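PDB 4WI0: cellulosomal scaffoldin from Acetivibrio cellulolyticus, which anchors itself through a C-terminal X-module and type II dockerin to the cohesin of a partner scaffoldin and, as a whole protein, probably cleaves internal beta-1,4-glucosidic bonds of cellulose. Local coordinates for residues B[26-31]-B[55-60]; B[89-94]-B[129-134]. The protein carries 1 engineered substitution. All coordinates share one frame; numbering follows the deposited sequence.

Interaction 1 of 2, residues B[26-31]-B[55-60]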
loop_
_atom_site.group_PDB
_atom_site.type_symbol
_atom_site.label_atom_id
_atom_site.label_comp_id
_atom_site.label_asym_id
_atom_site.label_seq_id
_atom_site.Cartn_x
_atom_site.Cartn_y
_atom_site.Cartn_z
ATOM N N PHE B 26 11.269 -18.489 2.030
ATOM C CA PHE B 26 10.777 -18.760 3.383
ATOM C C PHE B 26 11.523 -19.973 3.946
ATOM O O PHE B 26 11.610 -21.015 3.288
ATOM C CB PHE B 26 9.272 -19.034 3.387
ATOM C CG PHE B 26 8.426 -17.835 3.044
ATOM C CD1 PHE B 26 8.057 -16.922 4.022
ATOM C CD2 PHE B 26 7.981 -17.635 1.744
ATOM C CE1 PHE B 26 7.278 -15.820 3.706
ATOM C CE2 PHE B 26 7.202 -16.532 1.418
ATOM C CZ PHE B 26 6.849 -15.626 2.399
ATOM N N THR B 27 12.075 -19.829 5.154
ATOM C CA THR B 27 12.791 -20.914 5.817
ATOM C C THR B 27 11.855 -21.616 6.792
ATOM O O THR B 27 11.268 -20.983 7.670
ATOM C CB THR B 27 14.021 -20.389 6.575
ATOM O OG1 THR B 27 14.861 -19.664 5.672
ATOM C CG2 THR B 27 14.809 -21.523 7.190
ATOM N N VAL B 28 11.723 -22.929 6.626
ATOM C CA VAL B 28 10.834 -23.739 7.436
ATOM C C VAL B 28 11.693 -24.684 8.256
ATOM O O VAL B 28 12.432 -25.488 7.700
ATOM C CB VAL B 28 9.862 -24.555 6.559
ATOM C CG1 VAL B 28 8.899 -25.356 7.420
ATOM C CG2 VAL B 28 9.095 -23.634 5.628
ATOM N N GLU B 29 11.597 -24.562 9.578
ATOM C CA GLU B 29 12.413 -25.323 10.515
ATOM C C GLU B 29 11.508 -26.246 11.312
ATOM O O GLU B 29 10.430 -25.831 11.733
ATOM C CB GLU B 29 13.140 -24.380 11.495
ATOM C CG GLU B 29 13.561 -25.074 12.792
ATOM C CD GLU B 29 14.387 -24.223 13.739
ATOM O OE1 GLU B 29 14.250 -22.975 13.756
ATOM O OE2 GLU B 29 15.159 -24.839 14.502
ATOM N N ILE B 30 11.957 -27.478 11.536
ATOM C CA ILE B 30 11.302 -28.383 12.464
ATOM C C ILE B 30 12.018 -28.259 13.814
ATOM O O ILE B 30 13.058 -28.878 14.038
ATOM C CB ILE B 30 11.315 -29.835 11.954
ATOM C CG1 ILE B 30 10.583 -29.912 10.608
ATOM C CG2 ILE B 30 10.666 -30.773 12.977
ATOM C CD1 ILE B 30 10.673 -31.252 9.938
ATOM N N VAL B 31 11.451 -27.432 14.692
ATOM C CA VAL B 31 12.073 -27.097 15.974
ATOM C C VAL B 31 12.319 -28.392 16.738
ATOM O O VAL B 31 11.453 -29.266 16.765
ATOM C CB VAL B 31 11.184 -26.163 16.818
ATOM C CG1 VAL B 31 11.815 -25.895 18.182
ATOM C CG2 VAL B 31 10.938 -24.846 16.092
ATOM N N TYR B 55 6.010 -31.987 16.768
ATOM C CA TYR B 55 6.896 -30.836 16.661
ATOM C C TYR B 55 6.154 -29.522 16.524
ATOM O O TYR B 55 4.999 -29.469 16.098
ATOM C CB TYR B 55 7.794 -30.962 15.415
ATOM C CG TYR B 55 8.622 -32.218 15.339
ATOM C CD1 TYR B 55 9.829 -32.327 16.025
ATOM C CD2 TYR B 55 8.209 -33.297 14.562
ATOM C CE1 TYR B 55 10.596 -33.484 15.952
ATOM C CE2 TYR B 55 8.968 -34.460 14.484
ATOM C CZ TYR B 55 10.159 -34.547 15.174
ATOM O OH TYR B 55 10.907 -35.696 15.094
ATOM N N THR B 56 6.860 -28.454 16.871
ATOM C CA THR B 56 6.501 -27.117 16.452
ATOM C C THR B 56 7.262 -26.839 15.162
ATOM O O THR B 56 8.453 -27.110 15.085
ATOM C CB THR B 56 6.885 -26.087 17.524
ATOM O OG1 THR B 56 6.192 -26.404 18.735
ATOM C CG2 THR B 56 6.513 -24.681 17.086
ATOM N N VAL B 57 6.571 -26.329 14.145
ATOM C CA VAL B 57 7.219 -25.914 12.900
ATOM C C VAL B 57 7.286 -24.388 12.866
ATOM O O VAL B 57 6.274 -23.727 13.095
ATOM C CB VAL B 57 6.467 -26.463 11.672
ATOM C CG1 VAL B 57 7.103 -25.976 10.381
ATOM C CG2 VAL B 57 6.479 -27.990 11.705
ATOM N N LYS B 58 8.477 -23.838 12.605
ATOM C CA LYS B 58 8.688 -22.391 12.628
ATOM C C LYS B 58 9.043 -21.878 11.237
ATOM O O LYS B 58 9.895 -22.451 10.555
ATOM C CB LYS B 58 9.784 -22.000 13.620
ATOM C CG LYS B 58 9.979 -20.488 13.733
ATOM C CD LYS B 58 10.569 -20.062 15.071
ATOM C CE LYS B 58 12.036 -20.420 15.177
ATOM N NZ LYS B 58 12.645 -19.903 16.432
ATOM N N ILE B 59 8.383 -20.798 10.831
ATOM C CA ILE B 59 8.570 -20.232 9.497
ATOM C C ILE B 59 9.044 -18.795 9.623
ATOM O O ILE B 59 8.421 -17.986 10.311
ATOM C CB ILE B 59 7.286 -20.297 8.652
ATOM C CG1 ILE B 59 6.720 -21.722 8.630
ATOM C CG2 ILE B 59 7.565 -19.835 7.218
ATOM C CD1 ILE B 59 5.614 -21.969 9.626
ATOM N N THR B 60 10.149 -18.482 8.951
ATOM C CA THR B 60 10.767 -17.167 9.044
ATOM C C THR B 60 11.146 -16.636 7.659
ATOM O O THR B 60 11.411 -17.401 6.732
ATOM C CB THR B 60 12.027 -17.195 9.946
ATOM O OG1 THR B 60 13.027 -18.039 9.372
ATOM C CG2 THR B 60 11.700 -17.731 11.342
HETATM O O HOH W 1 12.657 -20.820 10.177
HETATM O O HOH W 2 14.244 -17.017 5.106
HETATM O O HOH W 3 9.344 -28.965 18.392
#
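The carbonyl oxygen of T27 takes the backbone N-H of T60, with N to O 3.0 Å, and a proton from a water that also touches T60 OG1; the CA-H of I59 leans on the same oxygen. This is one end of an antiparallel strand pair, 27-31 against 55-60, at the middle of a four-stranded sheet in the X-module, whose sequence belongs to the carboxypeptidase regulatory-like family of the transthyretin clan. T27 with T60 and E29 with K58 are hydrogen-bonded pairs, the latter with E29 N to K58 O at 2.9 Å; V28 with I59 and I30 with V57 are non-hydrogen-bonded.

V28, I30, V57 and I59 share the buried face, covered by strands 2-10, 44-50 and 78-89. V28 CG1, set anti to the backbone N (chi1 -178°), meets V57 CG1 at 3.5 Å. On the other face E29 and K58 run out alongside each other, yet E29 OE1 and K58 NZ are 4.4 Å apart, too far for a salt bridge. K58 CE comes within 3.7 Å of E29 OE1.

At the far end V31 N binds T56 O less straight, 140° at the hydrogen, and a water joins V31 O to T56 N. Y55 turns its ring toward I30 and the end of 26-31, with its hydroxyl bonded to A51 O. Over one face of that ring sits I30 CG2, 3.7 Å from the centroid, 23° off the normal and shifted toward the CG and CD1 rim, in a CH-pi contact.

Interaction 2 of 2, residues B[89-94]-B[129-134]. With CA (calcium ion), chain D; CA (calcium ion), chain C.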
loop_
_atom_site.group_PDB
_atom_site.type_symbol
_atom_site.label_atom_id
_atom_site.label_comp_id
_atom_site.label_asym_id
_atom_site.label_seq_id
_atom_site.Cartn_x
_atom_site.Cartn_y
_atom_site.Cartn_z
ATOM N N MET B 89 1.975 -16.206 5.238
ATOM C CA MET B 89 2.921 -15.427 6.047
ATOM C C MET B 89 2.652 -13.925 5.871
ATOM O O MET B 89 2.424 -13.452 4.743
ATOM C CB MET B 89 4.359 -15.747 5.646
ATOM C CG MET B 89 4.817 -17.147 6.037
ATOM S SD MET B 89 4.974 -17.342 7.828
ATOM C CE MET B 89 6.426 -16.336 8.094
ATOM N N TRP B 90 2.680 -13.180 6.981
ATOM C CA TRP B 90 2.323 -11.745 6.952
ATOM C C TRP B 90 3.549 -10.841 6.832
ATOM O O TRP B 90 4.393 -10.782 7.743
ATOM C CB TRP B 90 1.524 -11.348 8.198
ATOM C CG TRP B 90 0.306 -12.200 8.456
ATOM C CD1 TRP B 90 -0.331 -13.019 7.567
ATOM C CD2 TRP B 90 -0.428 -12.287 9.681
ATOM N NE1 TRP B 90 -1.409 -13.615 8.169
ATOM C CE2 TRP B 90 -1.492 -13.184 9.467
ATOM C CE3 TRP B 90 -0.287 -11.695 10.942
ATOM C CZ2 TRP B 90 -2.413 -13.505 10.464
ATOM C CZ3 TRP B 90 -1.201 -12.013 11.934
ATOM C CH2 TRP B 90 -2.249 -12.909 11.689
ATOM N N ALA B 91 3.654 -10.146 5.702
ATOM C CA ALA B 91 4.729 -9.188 5.481
ATOM C C ALA B 91 4.545 -7.952 6.359
ATOM O O ALA B 91 3.425 -7.585 6.701
ATOM C CB ALA B 91 4.764 -8.764 4.021
ATOM N N GLY B 92 5.649 -7.307 6.704
ATOM C CA GLY B 92 5.594 -6.010 7.380
ATOM C C GLY B 92 6.041 -5.951 8.830
ATOM O O GLY B 92 5.796 -4.944 9.473
ATOM N N ASP B 93 6.651 -7.014 9.360
ATOM C CA ASP B 93 7.503 -6.875 10.552
ATOM C C ASP B 93 8.927 -6.616 10.061
ATOM O O ASP B 93 9.685 -7.550 9.772
ATOM C CB ASP B 93 7.456 -8.098 11.471
ATOM C CG ASP B 93 8.290 -7.903 12.731
ATOM O OD1 ASP B 93 8.558 -6.734 13.063
ATOM O OD2 ASP B 93 8.693 -8.901 13.385
ATOM N N MET B 94 9.275 -5.335 9.981
ATOM C CA MET B 94 10.454 -4.869 9.264
ATOM C C MET B 94 11.710 -4.894 10.130
ATOM O O MET B 94 11.646 -4.662 11.337
ATOM C CB MET B 94 10.226 -3.431 8.783
ATOM C CG MET B 94 8.940 -3.215 8.001
ATOM S SD MET B 94 8.822 -4.248 6.530
ATOM C CE MET B 94 10.100 -3.501 5.533
ATOM N N LEU B 129 11.858 -2.626 1.316
ATOM C CA LEU B 129 10.655 -1.865 1.650
ATOM C C LEU B 129 9.548 -2.084 0.614
ATOM O O LEU B 129 8.367 -1.832 0.880
ATOM C CB LEU B 129 10.992 -0.375 1.769
ATOM C CG LEU B 129 12.152 -0.007 2.711
ATOM C CD1 LEU B 129 12.338 1.499 2.744
ATOM C CD2 LEU B 129 11.952 -0.547 4.116
ATOM N N ASP B 130 9.948 -2.547 -0.570
ATOM C CA ASP B 130 9.019 -2.950 -1.625
ATOM C C ASP B 130 8.519 -4.362 -1.306
ATOM O O ASP B 130 9.013 -5.344 -1.855
ATOM C CB ASP B 130 9.736 -2.893 -2.991
ATOM C CG ASP B 130 8.847 -3.303 -4.157
ATOM O OD1 ASP B 130 7.643 -3.576 -3.939
ATOM O OD2 ASP B 130 9.355 -3.340 -5.304
ATOM N N LEU B 131 7.516 -4.437 -0.430
ATOM C CA LEU B 131 7.018 -5.701 0.103
ATOM C C LEU B 131 6.470 -6.640 -0.971
ATOM O O LEU B 131 6.774 -7.825 -0.946
ATOM C CB LEU B 131 5.951 -5.463 1.181
ATOM C CG LEU B 131 6.416 -4.747 2.450
ATOM C CD1 LEU B 131 5.296 -4.662 3.476
ATOM C CD2 LEU B 131 7.622 -5.451 3.054
ATOM N N ASN B 132 5.673 -6.125 -1.902
ATOM C CA ASN B 132 5.122 -6.969 -2.973
ATOM C C ASN B 132 6.029 -7.123 -4.203
ATOM O O ASN B 132 5.632 -7.738 -5.189
ATOM C CB ASN B 132 3.707 -6.519 -3.384
ATOM C CG ASN B 132 3.668 -5.135 -4.033
ATOM O OD1 ASN B 132 4.694 -4.471 -4.219
ATOM N ND2 ASN B 132 2.463 -4.682 -4.343
ATOM N N ARG B 133 7.235 -6.564 -4.116
ATOM C CA ARG B 133 8.262 -6.627 -5.171
ATOM C C ARG B 133 7.773 -6.254 -6.577
ATOM O O ARG B 133 8.214 -6.846 -7.568
ATOM C CB ARG B 133 8.950 -8.000 -5.171
ATOM C CG ARG B 133 9.754 -8.285 -3.911
ATOM C CD ARG B 133 10.931 -7.331 -3.725
ATOM N NE ARG B 133 11.868 -7.828 -2.712
ATOM C CZ ARG B 133 11.689 -7.772 -1.389
ATOM N NH1 ARG B 133 10.599 -7.219 -0.852
ATOM N NH2 ARG B 133 12.626 -8.267 -0.589
ATOM N N ASP B 134 6.894 -5.256 -6.669
ATOM C CA ASP B 134 6.453 -4.766 -7.987
ATOM C C ASP B 134 7.350 -3.653 -8.542
ATOM O O ASP B 134 7.028 -3.057 -9.568
ATOM C CB ASP B 134 4.977 -4.330 -7.975
ATOM C CG ASP B 134 4.688 -3.141 -7.037
ATOM O OD1 ASP B 134 5.609 -2.582 -6.390
ATOM O OD2 ASP B 134 3.494 -2.764 -6.963
HETATM CA CA CA D . 5.581 -2.355 -3.991
HETATM CA CA CA C . 7.833 -4.632 13.774
HETATM O O HOH W 4 10.260 -4.332 13.691
HETATM O O HOH W 5 3.587 -1.161 -4.750
HETATM O O HOH W 6 7.901 -2.554 14.942
#
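Beside the EF-hand-type calcium loop of the dockerin that starts at D130, the side chain of L131 spreads its two methyls over the incoming chain 91-94. L131 CD1 lies 4.1 Å from G92 CA and almost as near A91 CB, while L131 CD2 packs on M94 SD at 3.9 Å. M94 is folded back on itself, chi2 -58° and chi3 -69°, which carries its terminal methyl CE to L129 CD2 at 3.8 Å, the two side chains crossing at about a right angle. The contact is purely apolar, with no hydrogen bond between the segments, and all five touching residues are buried.

Each segment also supplies ligands to a different calcium ion of the dockerin. L131 takes the second place in a loop whose D130, N132 and D134 each give OD1 to one ion, N132 at 2.3 Å, with A136 O, D141 and a water completing the site. D93 OD1 binds the other ion, also at 2.3 Å, alongside D101, A103 and D108, and M94 O accepts from one of that ion's waters. In the type I turn from D130 to R133, D130 O is held from opposite faces of its plane by R133 N and by R133 NH1, the latter 2.7 Å away and well above the carbonyl plane. L131, the second residue of this turn, also packs its side chain on D141 and V145 of helix 139-146.

In the fold
Interaction 1 lies in the X-module sheet and interaction 2 among the calcium loops of the dockerin, their centres 19 Å apart on opposite sides of the chain's centre. Along the chain they follow one another, strand 78-89 running into the segment 89-94. M89, at the start of 89-94, takes no part in the packing of interaction 2 but packs back on interaction 1: M89 CE lies 3.4 Å from I59 O and M89 CB 3.5 Å from F26 CE1. This end of the sheet faces the metal sites without touching them: the T60 side chain is about 10 Å from that of D93 and about 14 Å from a bound calcium, and the F26 side chain about 11 Å from that of N132.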